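Local coordinates for protein oxalate--CoA ligase (PDB 5IE2) that belongs to the ANL superfamily of AMP-binding enzymes, with a large N-terminal and a small C-terminal domain, and holds adenosine-5'-triphosphate here, at residues T392-G396 against L406-I410; G172-R176 against R409-L413; K333-K339 against D399-H405; I424-A428 against Q438-F442. All coordinates share one frame; numbering follows the deposited sequence.

Contact 1 (T392-G396 against L406-I410). With ATP (adenosine-5'-triphosphate), chain C.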
loop_
_atom_site.group_PDB
_atom_site.type_symbol
_atom_site.label_atom_id
_atom_site.label_comp_id
_atom_site.label_asym_id
_atom_site.label_seq_id
_atom_site.Cartn_x
_atom_site.Cartn_y
_atom_site.Cartn_z
ATOM N N THR A 392 1.451 0.291 17.144
ATOM C CA THR A 392 1.412 0.889 15.782
ATOM C C THR A 392 1.798 2.377 15.716
ATOM O O THR A 392 2.102 2.880 14.637
ATOM C CB THR A 392 0.010 0.794 15.117
ATOM O OG1 THR A 392 -0.928 1.547 15.918
ATOM C CG2 THR A 392 -0.449 -0.629 15.041
ATOM N N GLY A 393 1.692 3.078 16.840
ATOM C CA GLY A 393 1.864 4.522 16.815
ATOM C C GLY A 393 0.609 5.304 16.440
ATOM O O GLY A 393 0.652 6.539 16.324
ATOM N N ASP A 394 -0.502 4.597 16.209
ATOM C CA ASP A 394 -1.795 5.221 15.865
ATOM C C ASP A 394 -2.701 5.197 17.053
ATOM O O ASP A 394 -2.737 4.209 17.803
ATOM C CB ASP A 394 -2.484 4.471 14.700
ATOM C CG ASP A 394 -1.643 4.453 13.416
ATOM O OD1 ASP A 394 -1.193 5.558 12.995
ATOM O OD2 ASP A 394 -1.419 3.342 12.803
ATOM N N ILE A 395 -3.457 6.286 17.208
ATOM C CA ILE A 395 -4.486 6.388 18.209
ATOM C C ILE A 395 -5.847 6.090 17.555
ATOM O O ILE A 395 -6.176 6.603 16.456
ATOM C CB ILE A 395 -4.505 7.787 18.841
ATOM C CG1 ILE A 395 -3.142 8.089 19.510
ATOM C CG2 ILE A 395 -5.672 7.929 19.806
ATOM C CD1 ILE A 395 -2.839 7.087 20.654
ATOM N N GLY A 396 -6.625 5.278 18.252
ATOM C CA GLY A 396 -7.964 4.923 17.807
ATOM C C GLY A 396 -8.855 4.429 18.939
ATOM O O GLY A 396 -8.483 4.415 20.129
ATOM N N LEU A 406 -10.078 5.469 13.658
ATOM C CA LEU A 406 -8.765 6.098 13.888
ATOM C C LEU A 406 -8.858 7.590 14.173
ATOM O O LEU A 406 -9.638 8.325 13.558
ATOM C CB LEU A 406 -7.867 5.863 12.680
ATOM C CG LEU A 406 -7.501 4.394 12.497
ATOM C CD1 LEU A 406 -6.895 4.262 11.083
ATOM C CD2 LEU A 406 -6.558 3.858 13.556
ATOM N N VAL A 407 -8.059 8.052 15.120
ATOM C CA VAL A 407 -8.035 9.460 15.498
ATOM C C VAL A 407 -6.814 10.092 14.847
ATOM O O VAL A 407 -6.858 11.245 14.387
ATOM C CB VAL A 407 -8.003 9.618 17.061
ATOM C CG1 VAL A 407 -7.917 11.059 17.473
ATOM C CG2 VAL A 407 -9.230 8.987 17.651
ATOM N N GLY A 408 -5.722 9.337 14.806
ATOM C CA GLY A 408 -4.577 9.824 14.047
ATOM C C GLY A 408 -3.273 9.275 14.609
ATOM O O GLY A 408 -3.279 8.585 15.621
ATOM N N ARG A 409 -2.169 9.547 13.935
ATOM C CA ARG A 409 -0.865 9.201 14.470
ATOM C C ARG A 409 -0.589 9.996 15.713
ATOM O O ARG A 409 -0.866 11.205 15.766
ATOM C CB ARG A 409 0.219 9.462 13.447
ATOM C CG ARG A 409 0.004 8.692 12.174
ATOM C CD ARG A 409 0.719 9.400 11.050
ATOM N NE ARG A 409 0.409 8.917 9.707
ATOM C CZ ARG A 409 1.153 8.020 9.076
ATOM N NH1 ARG A 409 2.210 7.486 9.704
ATOM N NH2 ARG A 409 0.830 7.645 7.832
ATOM N N ILE A 410 -0.062 9.313 16.729
ATOM C CA ILE A 410 0.346 9.985 17.962
ATOM C C ILE A 410 1.115 11.274 17.668
ATOM O O ILE A 410 0.848 12.325 18.263
ATOM C CB ILE A 410 1.240 9.086 18.786
ATOM C CG1 ILE A 410 0.439 7.909 19.317
ATOM C CG2 ILE A 410 1.942 9.875 19.916
ATOM C CD1 ILE A 410 1.298 6.847 20.008
HETATM P PG ATP C . 6.584 5.950 8.679
HETATM O O1G ATP C . 6.185 7.079 9.630
HETATM O O2G ATP C . 7.965 6.091 8.145
HETATM O O3G ATP C . 6.351 4.582 9.315
HETATM P PB ATP C . 4.069 5.525 7.326
HETATM O O1B ATP C . 3.250 6.389 6.393
HETATM O O2B ATP C . 3.639 5.295 8.731
HETATM O O3B ATP C . 5.632 6.024 7.355
HETATM P PA ATP C . 3.119 3.084 5.961
HETATM O O1A ATP C . 3.398 1.722 6.582
HETATM O O2A ATP C . 3.171 3.246 4.492
HETATM O O3A ATP C . 4.230 4.094 6.551
HETATM O "O5'" ATP C . 1.750 3.648 6.570
HETATM C "C5'" ATP C . 1.000 3.000 7.627
HETATM C "C4'" ATP C . 0.238 4.119 8.360
HETATM O "O4'" ATP C . -0.777 4.645 7.485
HETATM C "C3'" ATP C . -0.574 3.605 9.508
HETATM O "O3'" ATP C . 0.257 3.458 10.658
HETATM C "C2'" ATP C . -1.624 4.680 9.691
HETATM O "O2'" ATP C . -1.021 5.824 10.315
HETATM C "C1'" ATP C . -1.877 5.077 8.265
HETATM N N9 ATP C . -3.094 4.443 7.703
HETATM C C8 ATP C . -3.194 3.314 6.989
HETATM N N7 ATP C . -4.503 3.111 6.647
HETATM C C5 ATP C . -5.216 4.169 7.153
HETATM C C6 ATP C . -6.637 4.589 7.137
HETATM N N6 ATP C . -7.565 3.844 6.449
HETATM N N1 ATP C . -6.937 5.746 7.770
HETATM C C2 ATP C . -6.003 6.495 8.402
HETATM N N3 ATP C . -4.685 6.171 8.465
HETATM C C4 ATP C . -4.278 5.027 7.844
#

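Contact 2 (G172-R176 against R409-L413). With ATP (adenosine-5'-triphosphate), chain C.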
loop_
_atom_site.group_PDB
_atom_site.type_symbol
_atom_site.label_atom_id
_atom_site.label_comp_id
_atom_site.label_asym_id
_atom_site.label_seq_id
_atom_site.Cartn_x
_atom_site.Cartn_y
_atom_site.Cartn_z
ATOM N N GLY A 172 8.214 7.113 5.739
ATOM C CA GLY A 172 8.939 8.287 6.216
ATOM C C GLY A 172 8.042 9.437 6.710
ATOM O O GLY A 172 8.464 10.608 6.861
ATOM N N THR A 173 6.793 9.095 7.009
ATOM C CA THR A 173 5.806 10.082 7.399
ATOM C C THR A 173 6.099 10.765 8.756
ATOM O O THR A 173 6.076 11.994 8.850
ATOM C CB THR A 173 4.406 9.432 7.429
ATOM O OG1 THR A 173 4.137 8.800 6.157
ATOM C CG2 THR A 173 3.317 10.493 7.746
ATOM N N THR A 174 6.339 9.997 9.812
ATOM C CA THR A 174 6.573 10.612 11.127
ATOM C C THR A 174 7.987 10.346 11.635
ATOM O O THR A 174 8.282 10.555 12.814
ATOM C CB THR A 174 5.545 10.157 12.220
ATOM O OG1 THR A 174 5.465 8.727 12.262
ATOM C CG2 THR A 174 4.166 10.725 11.940
ATOM N N SER A 175 8.839 9.841 10.749
ATOM C CA SER A 175 10.202 9.468 11.118
ATOM C C SER A 175 11.056 9.320 9.874
ATOM O O SER A 175 10.561 9.486 8.753
ATOM C CB SER A 175 10.211 8.169 11.937
ATOM O OG SER A 175 10.105 8.448 13.325
ATOM N N ARG A 176 12.331 8.997 10.077
ATOM C CA ARG A 176 13.191 8.541 8.982
ATOM C C ARG A 176 12.799 7.086 8.717
ATOM O O ARG A 176 12.689 6.308 9.691
ATOM C CB ARG A 176 14.678 8.648 9.357
ATOM C CG ARG A 176 14.919 8.651 10.876
ATOM C CD ARG A 176 16.283 9.203 11.255
ATOM N NE ARG A 176 16.366 9.524 12.682
ATOM C CZ ARG A 176 16.071 10.719 13.196
ATOM N NH1 ARG A 176 15.653 11.700 12.402
ATOM N NH2 ARG A 176 16.179 10.938 14.503
ATOM N N ARG A 409 -2.169 9.547 13.935
ATOM C CA ARG A 409 -0.865 9.201 14.470
ATOM C C ARG A 409 -0.589 9.996 15.713
ATOM O O ARG A 409 -0.866 11.205 15.766
ATOM C CB ARG A 409 0.219 9.462 13.447
ATOM C CG ARG A 409 0.004 8.692 12.174
ATOM C CD ARG A 409 0.719 9.400 11.050
ATOM N NE ARG A 409 0.409 8.917 9.707
ATOM C CZ ARG A 409 1.153 8.020 9.076
ATOM N NH1 ARG A 409 2.210 7.486 9.704
ATOM N NH2 ARG A 409 0.830 7.645 7.832
ATOM N N ILE A 410 -0.062 9.313 16.729
ATOM C CA ILE A 410 0.346 9.985 17.962
ATOM C C ILE A 410 1.115 11.274 17.668
ATOM O O ILE A 410 0.848 12.325 18.263
ATOM C CB ILE A 410 1.240 9.086 18.786
ATOM C CG1 ILE A 410 0.439 7.909 19.317
ATOM C CG2 ILE A 410 1.942 9.875 19.916
ATOM C CD1 ILE A 410 1.298 6.847 20.008
ATOM N N LYS A 411 2.067 11.201 16.755
ATOM C CA LYS A 411 2.919 12.370 16.496
ATOM C C LYS A 411 2.223 13.506 15.712
ATOM O O LYS A 411 2.746 14.613 15.625
ATOM C CB LYS A 411 4.172 11.927 15.739
ATOM C CG LYS A 411 5.087 10.957 16.495
ATOM C CD LYS A 411 6.488 11.562 16.677
ATOM C CE LYS A 411 7.539 10.477 16.900
ATOM N NZ LYS A 411 7.047 9.160 16.386
ATOM N N GLU A 412 1.041 13.230 15.157
ATOM C CA GLU A 412 0.330 14.213 14.343
ATOM C C GLU A 412 -0.833 14.879 15.041
ATOM O O GLU A 412 -1.322 15.896 14.532
ATOM C CB GLU A 412 -0.180 13.562 13.049
ATOM C CG GLU A 412 0.933 13.447 12.032
ATOM C CD GLU A 412 0.500 12.849 10.710
ATOM O OE1 GLU A 412 -0.714 12.537 10.520
ATOM O OE2 GLU A 412 1.397 12.682 9.857
ATOM N N LEU A 413 -1.274 14.342 16.192
ATOM C CA LEU A 413 -2.383 14.952 16.924
ATOM C C LEU A 413 -1.964 16.339 17.383
ATOM O O LEU A 413 -0.800 16.563 17.767
ATOM C CB LEU A 413 -2.805 14.127 18.123
ATOM C CG LEU A 413 -3.250 12.684 17.826
ATOM C CD1 LEU A 413 -3.730 12.000 19.110
ATOM C CD2 LEU A 413 -4.361 12.680 16.807
HETATM P PG ATP C . 6.584 5.950 8.679
HETATM O O1G ATP C . 6.185 7.079 9.630
HETATM O O2G ATP C . 7.965 6.091 8.145
HETATM O O3G ATP C . 6.351 4.582 9.315
HETATM P PB ATP C . 4.069 5.525 7.326
HETATM O O1B ATP C . 3.250 6.389 6.393
HETATM O O2B ATP C . 3.639 5.295 8.731
HETATM O O3B ATP C . 5.632 6.024 7.355
HETATM P PA ATP C . 3.119 3.084 5.961
HETATM O O1A ATP C . 3.398 1.722 6.582
HETATM O O2A ATP C . 3.171 3.246 4.492
HETATM O O3A ATP C . 4.230 4.094 6.551
HETATM O "O5'" ATP C . 1.750 3.648 6.570
HETATM C "C5'" ATP C . 1.000 3.000 7.627
HETATM C "C4'" ATP C . 0.238 4.119 8.360
HETATM O "O4'" ATP C . -0.777 4.645 7.485
HETATM C "C3'" ATP C . -0.574 3.605 9.508
HETATM O "O3'" ATP C . 0.257 3.458 10.658
HETATM C "C2'" ATP C . -1.624 4.680 9.691
HETATM O "O2'" ATP C . -1.021 5.824 10.315
HETATM C "C1'" ATP C . -1.877 5.077 8.265
HETATM N N9 ATP C . -3.094 4.443 7.703
HETATM C C8 ATP C . -3.194 3.314 6.989
HETATM N N7 ATP C . -4.503 3.111 6.647
HETATM C C5 ATP C . -5.216 4.169 7.153
HETATM C C6 ATP C . -6.637 4.589 7.137
HETATM N N6 ATP C . -7.565 3.844 6.449
HETATM N N1 ATP C . -6.937 5.746 7.770
HETATM C C2 ATP C . -6.003 6.495 8.402
HETATM N N3 ATP C . -4.685 6.171 8.465
HETATM C C4 ATP C . -4.278 5.027 7.844
HETATM O O HOH W 1 3.660 13.898 8.973
#

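Contact 3 (K333-K339 against D399-H405)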
loop_
_atom_site.group_PDB
_atom_site.type_symbol
_atom_site.label_atom_id
_atom_site.label_comp_id
_atom_site.label_asym_id
_atom_site.label_seq_id
_atom_site.Cartn_x
_atom_site.Cartn_y
_atom_site.Cartn_z
ATOM N N LYS A 333 -18.843 1.265 7.665
ATOM C CA LYS A 333 -19.098 2.494 8.416
ATOM C C LYS A 333 -18.193 3.611 7.938
ATOM O O LYS A 333 -16.969 3.501 8.049
ATOM C CB LYS A 333 -18.855 2.278 9.935
ATOM C CG LYS A 333 -19.775 1.281 10.609
ATOM C CD LYS A 333 -19.638 1.330 12.094
ATOM C CE LYS A 333 -20.485 0.225 12.776
ATOM N NZ LYS A 333 -20.546 0.538 14.260
ATOM N N PRO A 334 -18.791 4.696 7.427
ATOM C CA PRO A 334 -17.985 5.852 7.052
ATOM C C PRO A 334 -17.218 6.346 8.267
ATOM O O PRO A 334 -17.754 6.324 9.367
ATOM C CB PRO A 334 -19.035 6.875 6.556
ATOM C CG PRO A 334 -20.244 6.022 6.184
ATOM C CD PRO A 334 -20.239 4.919 7.222
ATOM N N GLY A 335 -15.951 6.726 8.098
ATOM C CA GLY A 335 -15.178 7.217 9.225
ATOM C C GLY A 335 -14.465 6.078 9.981
ATOM O O GLY A 335 -13.664 6.334 10.888
ATOM N N SER A 336 -14.754 4.841 9.594
ATOM C CA SER A 336 -14.222 3.643 10.309
ATOM C C SER A 336 -13.409 2.768 9.387
ATOM O O SER A 336 -13.691 2.700 8.154
ATOM C CB SER A 336 -15.365 2.810 10.902
ATOM O OG SER A 336 -14.865 1.601 11.483
ATOM N N VAL A 337 -12.420 2.074 9.956
ATOM C CA VAL A 337 -11.651 1.115 9.197
ATOM C C VAL A 337 -12.008 -0.349 9.574
ATOM O O VAL A 337 -11.238 -1.300 9.308
ATOM C CB VAL A 337 -10.120 1.378 9.337
ATOM C CG1 VAL A 337 -9.763 2.694 8.710
ATOM C CG2 VAL A 337 -9.694 1.429 10.799
ATOM N N GLY A 338 -13.193 -0.539 10.146
ATOM C CA GLY A 338 -13.744 -1.870 10.290
ATOM C C GLY A 338 -13.108 -2.728 11.368
ATOM O O GLY A 338 -12.616 -2.230 12.362
ATOM N N LYS A 339 -13.072 -4.033 11.129
ATOM C CA LYS A 339 -12.737 -5.005 12.194
ATOM C C LYS A 339 -11.436 -5.703 11.880
ATOM O O LYS A 339 -11.123 -5.913 10.732
ATOM C CB LYS A 339 -13.866 -6.049 12.338
ATOM C CG LYS A 339 -15.192 -5.402 12.723
ATOM C CD LYS A 339 -16.230 -6.467 13.092
ATOM C CE LYS A 339 -16.680 -7.255 11.891
ATOM N NZ LYS A 339 -17.709 -6.484 11.157
ATOM N N ASP A 399 -15.704 0.969 18.593
ATOM C CA ASP A 399 -17.068 1.229 18.991
ATOM C C ASP A 399 -17.641 -0.090 19.545
ATOM O O ASP A 399 -16.925 -1.111 19.602
ATOM C CB ASP A 399 -17.904 1.826 17.829
ATOM C CG ASP A 399 -18.051 0.912 16.637
ATOM O OD1 ASP A 399 -18.025 -0.330 16.793
ATOM O OD2 ASP A 399 -18.258 1.449 15.512
ATOM N N THR A 400 -18.911 -0.105 19.941
ATOM C CA THR A 400 -19.466 -1.307 20.605
ATOM C C THR A 400 -19.745 -2.455 19.617
ATOM O O THR A 400 -19.981 -3.568 20.056
ATOM C CB THR A 400 -20.749 -0.958 21.391
ATOM O OG1 THR A 400 -21.615 -0.257 20.519
ATOM C CG2 THR A 400 -20.419 -0.037 22.551
ATOM N N ASP A 401 -19.678 -2.198 18.307
ATOM C CA ASP A 401 -19.729 -3.280 17.283
ATOM C C ASP A 401 -18.354 -3.857 16.990
ATOM O O ASP A 401 -18.231 -4.769 16.171
ATOM C CB ASP A 401 -20.343 -2.789 15.959
ATOM C CG ASP A 401 -21.803 -2.361 16.113
ATOM O OD1 ASP A 401 -22.570 -3.036 16.854
ATOM O OD2 ASP A 401 -22.170 -1.317 15.538
ATOM N N GLY A 402 -17.315 -3.331 17.635
ATOM C CA GLY A 402 -15.965 -3.804 17.397
ATOM C C GLY A 402 -15.331 -3.205 16.150
ATOM O O GLY A 402 -14.322 -3.725 15.642
ATOM N N TYR A 403 -15.915 -2.116 15.640
ATOM C CA TYR A 403 -15.317 -1.421 14.495
ATOM C C TYR A 403 -14.307 -0.379 14.982
ATOM O O TYR A 403 -14.597 0.359 15.903
ATOM C CB TYR A 403 -16.392 -0.707 13.647
ATOM C CG TYR A 403 -17.177 -1.600 12.737
ATOM C CD1 TYR A 403 -17.205 -1.348 11.357
ATOM C CD2 TYR A 403 -17.915 -2.672 13.241
ATOM C CE1 TYR A 403 -17.929 -2.167 10.476
ATOM C CE2 TYR A 403 -18.659 -3.498 12.364
ATOM C CZ TYR A 403 -18.679 -3.220 11.001
ATOM O OH TYR A 403 -19.396 -4.045 10.132
ATOM N N LEU A 404 -13.140 -0.309 14.341
ATOM C CA LEU A 404 -12.096 0.615 14.735
ATOM C C LEU A 404 -12.307 1.971 14.048
ATOM O O LEU A 404 -12.592 2.042 12.860
ATOM C CB LEU A 404 -10.712 0.021 14.395
ATOM C CG LEU A 404 -9.445 0.862 14.548
ATOM C CD1 LEU A 404 -9.263 1.240 16.014
ATOM C CD2 LEU A 404 -8.234 0.081 14.026
ATOM N N HIS A 405 -12.120 3.027 14.833
ATOM C CA HIS A 405 -12.137 4.392 14.360
ATOM C C HIS A 405 -10.809 5.029 14.676
ATOM O O HIS A 405 -10.460 5.123 15.848
ATOM C CB HIS A 405 -13.244 5.210 15.046
ATOM C CG HIS A 405 -14.617 4.655 14.839
ATOM N ND1 HIS A 405 -15.528 5.239 13.978
ATOM C CD2 HIS A 405 -15.230 3.566 15.363
ATOM C CE1 HIS A 405 -16.640 4.519 13.969
ATOM N NE2 HIS A 405 -16.492 3.513 14.820
HETATM O O HOH W 2 -14.922 7.708 13.040
#

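Contact 4 (I424-A428 against Q438-F442)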
loop_
_atom_site.group_PDB
_atom_site.type_symbol
_atom_site.label_atom_id
_atom_site.label_comp_id
_atom_site.label_asym_id
_atom_site.label_seq_id
_atom_site.Cartn_x
_atom_site.Cartn_y
_atom_site.Cartn_z
ATOM N N ILE A 424 -7.287 14.242 10.959
ATOM C CA ILE A 424 -8.207 13.396 10.155
ATOM C C ILE A 424 -9.627 13.988 10.114
ATOM O O ILE A 424 -10.262 14.141 9.040
ATOM C CB ILE A 424 -8.274 11.947 10.763
ATOM C CG1 ILE A 424 -6.973 11.217 10.460
ATOM C CG2 ILE A 424 -9.489 11.133 10.217
ATOM C CD1 ILE A 424 -6.984 9.771 10.967
ATOM N N GLU A 425 -10.122 14.313 11.308
ATOM C CA GLU A 425 -11.491 14.831 11.455
ATOM C C GLU A 425 -11.657 16.151 10.676
ATOM O O GLU A 425 -12.667 16.406 9.932
ATOM C CB GLU A 425 -11.842 15.054 12.938
ATOM C CG GLU A 425 -13.270 15.547 13.141
ATOM C CD GLU A 425 -13.657 15.882 14.603
ATOM O OE1 GLU A 425 -12.786 15.912 15.501
ATOM O OE2 GLU A 425 -14.864 16.149 14.828
ATOM N N VAL A 426 -10.673 17.026 10.873
ATOM C CA VAL A 426 -10.758 18.349 10.229
ATOM C C VAL A 426 -10.626 18.214 8.699
ATOM O O VAL A 426 -11.395 18.861 7.969
ATOM C CB VAL A 426 -9.700 19.323 10.794
ATOM C CG1 VAL A 426 -9.738 20.667 10.073
ATOM C CG2 VAL A 426 -9.914 19.547 12.263
ATOM N N ASP A 427 -9.715 17.348 8.209
ATOM C CA ASP A 427 -9.589 17.096 6.755
ATOM C C ASP A 427 -10.919 16.702 6.133
ATOM O O ASP A 427 -11.276 17.116 4.994
ATOM C CB ASP A 427 -8.634 15.925 6.417
ATOM C CG ASP A 427 -7.166 16.217 6.670
ATOM O OD1 ASP A 427 -6.816 17.359 6.988
ATOM O OD2 ASP A 427 -6.333 15.270 6.519
ATOM N N ALA A 428 -11.594 15.802 6.852
ATOM C CA ALA A 428 -12.870 15.301 6.355
ATOM C C ALA A 428 -13.846 16.479 6.210
ATOM O O ALA A 428 -14.628 16.535 5.263
ATOM C CB ALA A 428 -13.443 14.235 7.292
ATOM N N GLN A 438 -8.979 19.614 -2.838
ATOM C CA GLN A 438 -8.122 18.867 -1.931
ATOM C C GLN A 438 -7.851 19.652 -0.649
ATOM O O GLN A 438 -7.878 20.872 -0.655
ATOM C CB GLN A 438 -6.795 18.479 -2.604
ATOM C CG GLN A 438 -5.895 17.597 -1.722
ATOM C CD GLN A 438 -6.527 16.217 -1.353
ATOM O OE1 GLN A 438 -7.354 16.106 -0.421
ATOM N NE2 GLN A 438 -6.100 15.155 -2.080
ATOM N N GLY A 439 -7.612 18.977 0.468
ATOM C CA GLY A 439 -7.347 19.728 1.708
ATOM C C GLY A 439 -6.545 18.942 2.732
ATOM O O GLY A 439 -6.686 17.711 2.794
ATOM N N VAL A 440 -5.730 19.619 3.548
ATOM C CA VAL A 440 -4.920 18.906 4.537
ATOM C C VAL A 440 -4.739 19.794 5.761
ATOM O O VAL A 440 -4.404 20.981 5.640
ATOM C CB VAL A 440 -3.506 18.474 3.992
ATOM C CG1 VAL A 440 -2.738 19.696 3.501
ATOM C CG2 VAL A 440 -2.689 17.737 5.070
ATOM N N ALA A 441 -5.010 19.247 6.942
ATOM C CA ALA A 441 -4.811 19.992 8.187
ATOM C C ALA A 441 -3.517 19.568 8.840
ATOM O O ALA A 441 -3.085 18.437 8.636
ATOM C CB ALA A 441 -5.992 19.776 9.173
ATOM N N PHE A 442 -2.938 20.437 9.676
ATOM C CA PHE A 442 -1.631 20.154 10.269
ATOM C C PHE A 442 -1.360 21.049 11.467
ATOM O O PHE A 442 -1.913 22.155 11.584
ATOM C CB PHE A 442 -0.505 20.300 9.213
ATOM C CG PHE A 442 -0.449 21.657 8.534
ATOM C CD1 PHE A 442 0.294 22.684 9.090
ATOM C CD2 PHE A 442 -1.097 21.883 7.329
ATOM C CE1 PHE A 442 0.368 23.932 8.473
ATOM C CE2 PHE A 442 -1.023 23.127 6.702
ATOM C CZ PHE A 442 -0.296 24.154 7.288
HETATM O O HOH W 3 -5.263 15.151 3.708
#

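Contact 1 (T392-G396 against L406-I410)
Asp394-Gly396 and Leu406-Arg409 run antiparallel, at 162° between their strand directions, in a beta hairpin broken by a classic bulge in which Val407 and Gly408 both face Ile395. The carbonyl O of Ile395 takes two N-H groups from the same face of its plane, Val407 N at 2.7 Å and Gly408 N at 3.2 Å, while Ile395 N donates in return to Gly408 O. Beside the bulge, the CG1 branch of Ile395 meets CG1 of Ile410 at 3.6 Å, the two side chains crossing at about a right angle.

Asp394 and Arg409 instead grip ATP. With CG beside its own backbone N (chi1 -60°), Asp394 offers one oxygen to each ribose hydroxyl: OD1 accepts from O2' at 2.7 Å and OD2 from O3' at 2.7 Å, OD2 being bonded also to Tyr312. The extended Arg409 chain turns the edge of its guanidinium to the beta phosphate, with NH1 2.8 Å from O2B and NH2 3.1 Å from O1B. Ribose O2' sits 3.3 Å above the centre of that Arg409 guanidinium plane.

Contact 2 (G172-R176 against R409-L413)
Thr173 and Thr174 turn their methyl groups to Arg409 and Glu412 while their backbone N-H and hydroxyl groups face the phosphates of ATP. Thr173 CG2 lies over the centre of the Arg409 guanidinium, 3.5 Å from CZ, on the face opposite the one that ribose O2' occupies, so this flat group is sandwiched between a methyl and a ribose oxygen. The torsion of Thr173 (chi1 -54°) splits its two branches: CG2 stands anti to the backbone N and reaches Arg409, and OG1, beside that N, donates to O1B of ATP at 2.6 Å. Thr174 CG2 touches the aliphatic part of Arg409, at 3.8 Å from its CD, and rests against CB of Lys411 at 4.0 Å.

Backbone N-H groups of Gly172 and Thr174 hold the gamma phosphate. Thr174 N points almost straight at O1G, 2.9 Å away (173°), and Gly172 N reaches O2G at 2.6 Å by a more bent bond (136°).

Further out, Glu412 is held by its N-H to Arg409 O, and a water bridges its OE2 to Thr173 O, donating to both. Its OE1 forms long, weak ion pairs with Arg409 NE and with Arg503. Lys500 also packs against both Thr173 and Arg409.

A Gly/Ser/Thr-rich phosphate-binding loop facing a Gly-Arg-x-Lys-Glu segment is characteristic of the ANL superfamily, in which the second segment carries the hinge between the two domains.

Contact 3 (K333-K339 against D399-H405)
A salt-bridge network ties Lys333 to Asp399 and Asp401 where the loop 333-339 clasps the type I turn 399-402 of the hairpin 394-398/404-409. The straight chain of Lys333 crosses the Tyr403 ring, with CE centred over one face at 3.8 Å from the ring centroid, a CH-pi contact; its NZ stands off-centre in a cation-pi contact. NZ then bonds Asp401 OD2 through the anti lone pair and Asp399 OD2 from above the carboxylate plane, each at 2.8 Å. From the opposite face of that plane His405 NE2 donates to the same Asp399 OD2, also at 2.8 Å, so two donors hold this one oxygen from opposite faces.

CG of Lys339 takes the other face of Tyr403, toward its rim, while the phenol OH is hydrogen-bonded to Pro331 O. At the edge of the ring, near Tyr403 CB, Ser336, with OG anti to the backbone N (chi1 175°), donates to Leu404 O at 2.7 Å from above the carbonyl plane and accepts Gly338 N in an ST turn. Leu404 O also takes Val337 N, at 2.9 Å. Val337, whose side chain touches ATP, meets Leu404 with CG2 3.8 Å from CD2, both side chains pointing the same way.

Contact 4 (I424-A428 against Q438-F442)
Asp427 swings its carboxylate toward Ala441 because CG lies beside its own backbone N (chi1 -71°) with the carboxylate turned by only -7° at chi2. OD1 then accepts Ala441 N through its syn lone pair, at 2.6 Å; the bond is short but bent, with 143° at the hydrogen. The same oxygen also touches the methyl group, OD1 to CB of Ala441 being 3.4 Å.

The second oxygen has other partners. A water 3.0 Å from Asp427 OD2 donates both to it and to Gly439 O, carrying the link two residues back along the strand, and Arg503 forms a salt bridge with OD2. Arg503 NE also donates to Ala441 O, so one arginine serves both sides of the contact and probably favours the charged form of Asp427.

One residue earlier, Val426 sets CG1 anti to its backbone N and lays it against Ala441 CB at 4.0 Å, a small apolar patch that Ile453 of strand 450-459 joins.

Helix 423-430 runs roughly antiparallel to the strand, the axes of the short segments 424-428 and 438-442 approaching to 7.1 Å. Strand 436-446 lies at the edge of the three-stranded sheet of the C-terminal domain, paired with strand 450-459. While Ala441 faces helix 423-430, Val440 and Phe442 point away from it and pack on helix 503-510.

In the fold
Contacts 1 and 3 share strand 404-409 and are partly buried; contact 1 uses its far end for ladder bonds and ATP, contact 3 its first residues and the turn before them, with a charged and aromatic cluster, and the two touch through Leu406 and Val337. Contact 2 continues contact 1 through Arg409 and Ile410. It is a surface contact across 233 residues, joined by methyl packing, water and shared ATP, with no direct hydrogen bond between its segments. Contact 4, mostly buried, lies in the C-terminal domain and rests on a single direct side-chain-to-backbone bond. It reaches contact 1 where Ile424 packs on Val407 and Gly408, but stays about 6 Å from contacts 2 and 3 at the nearest atoms.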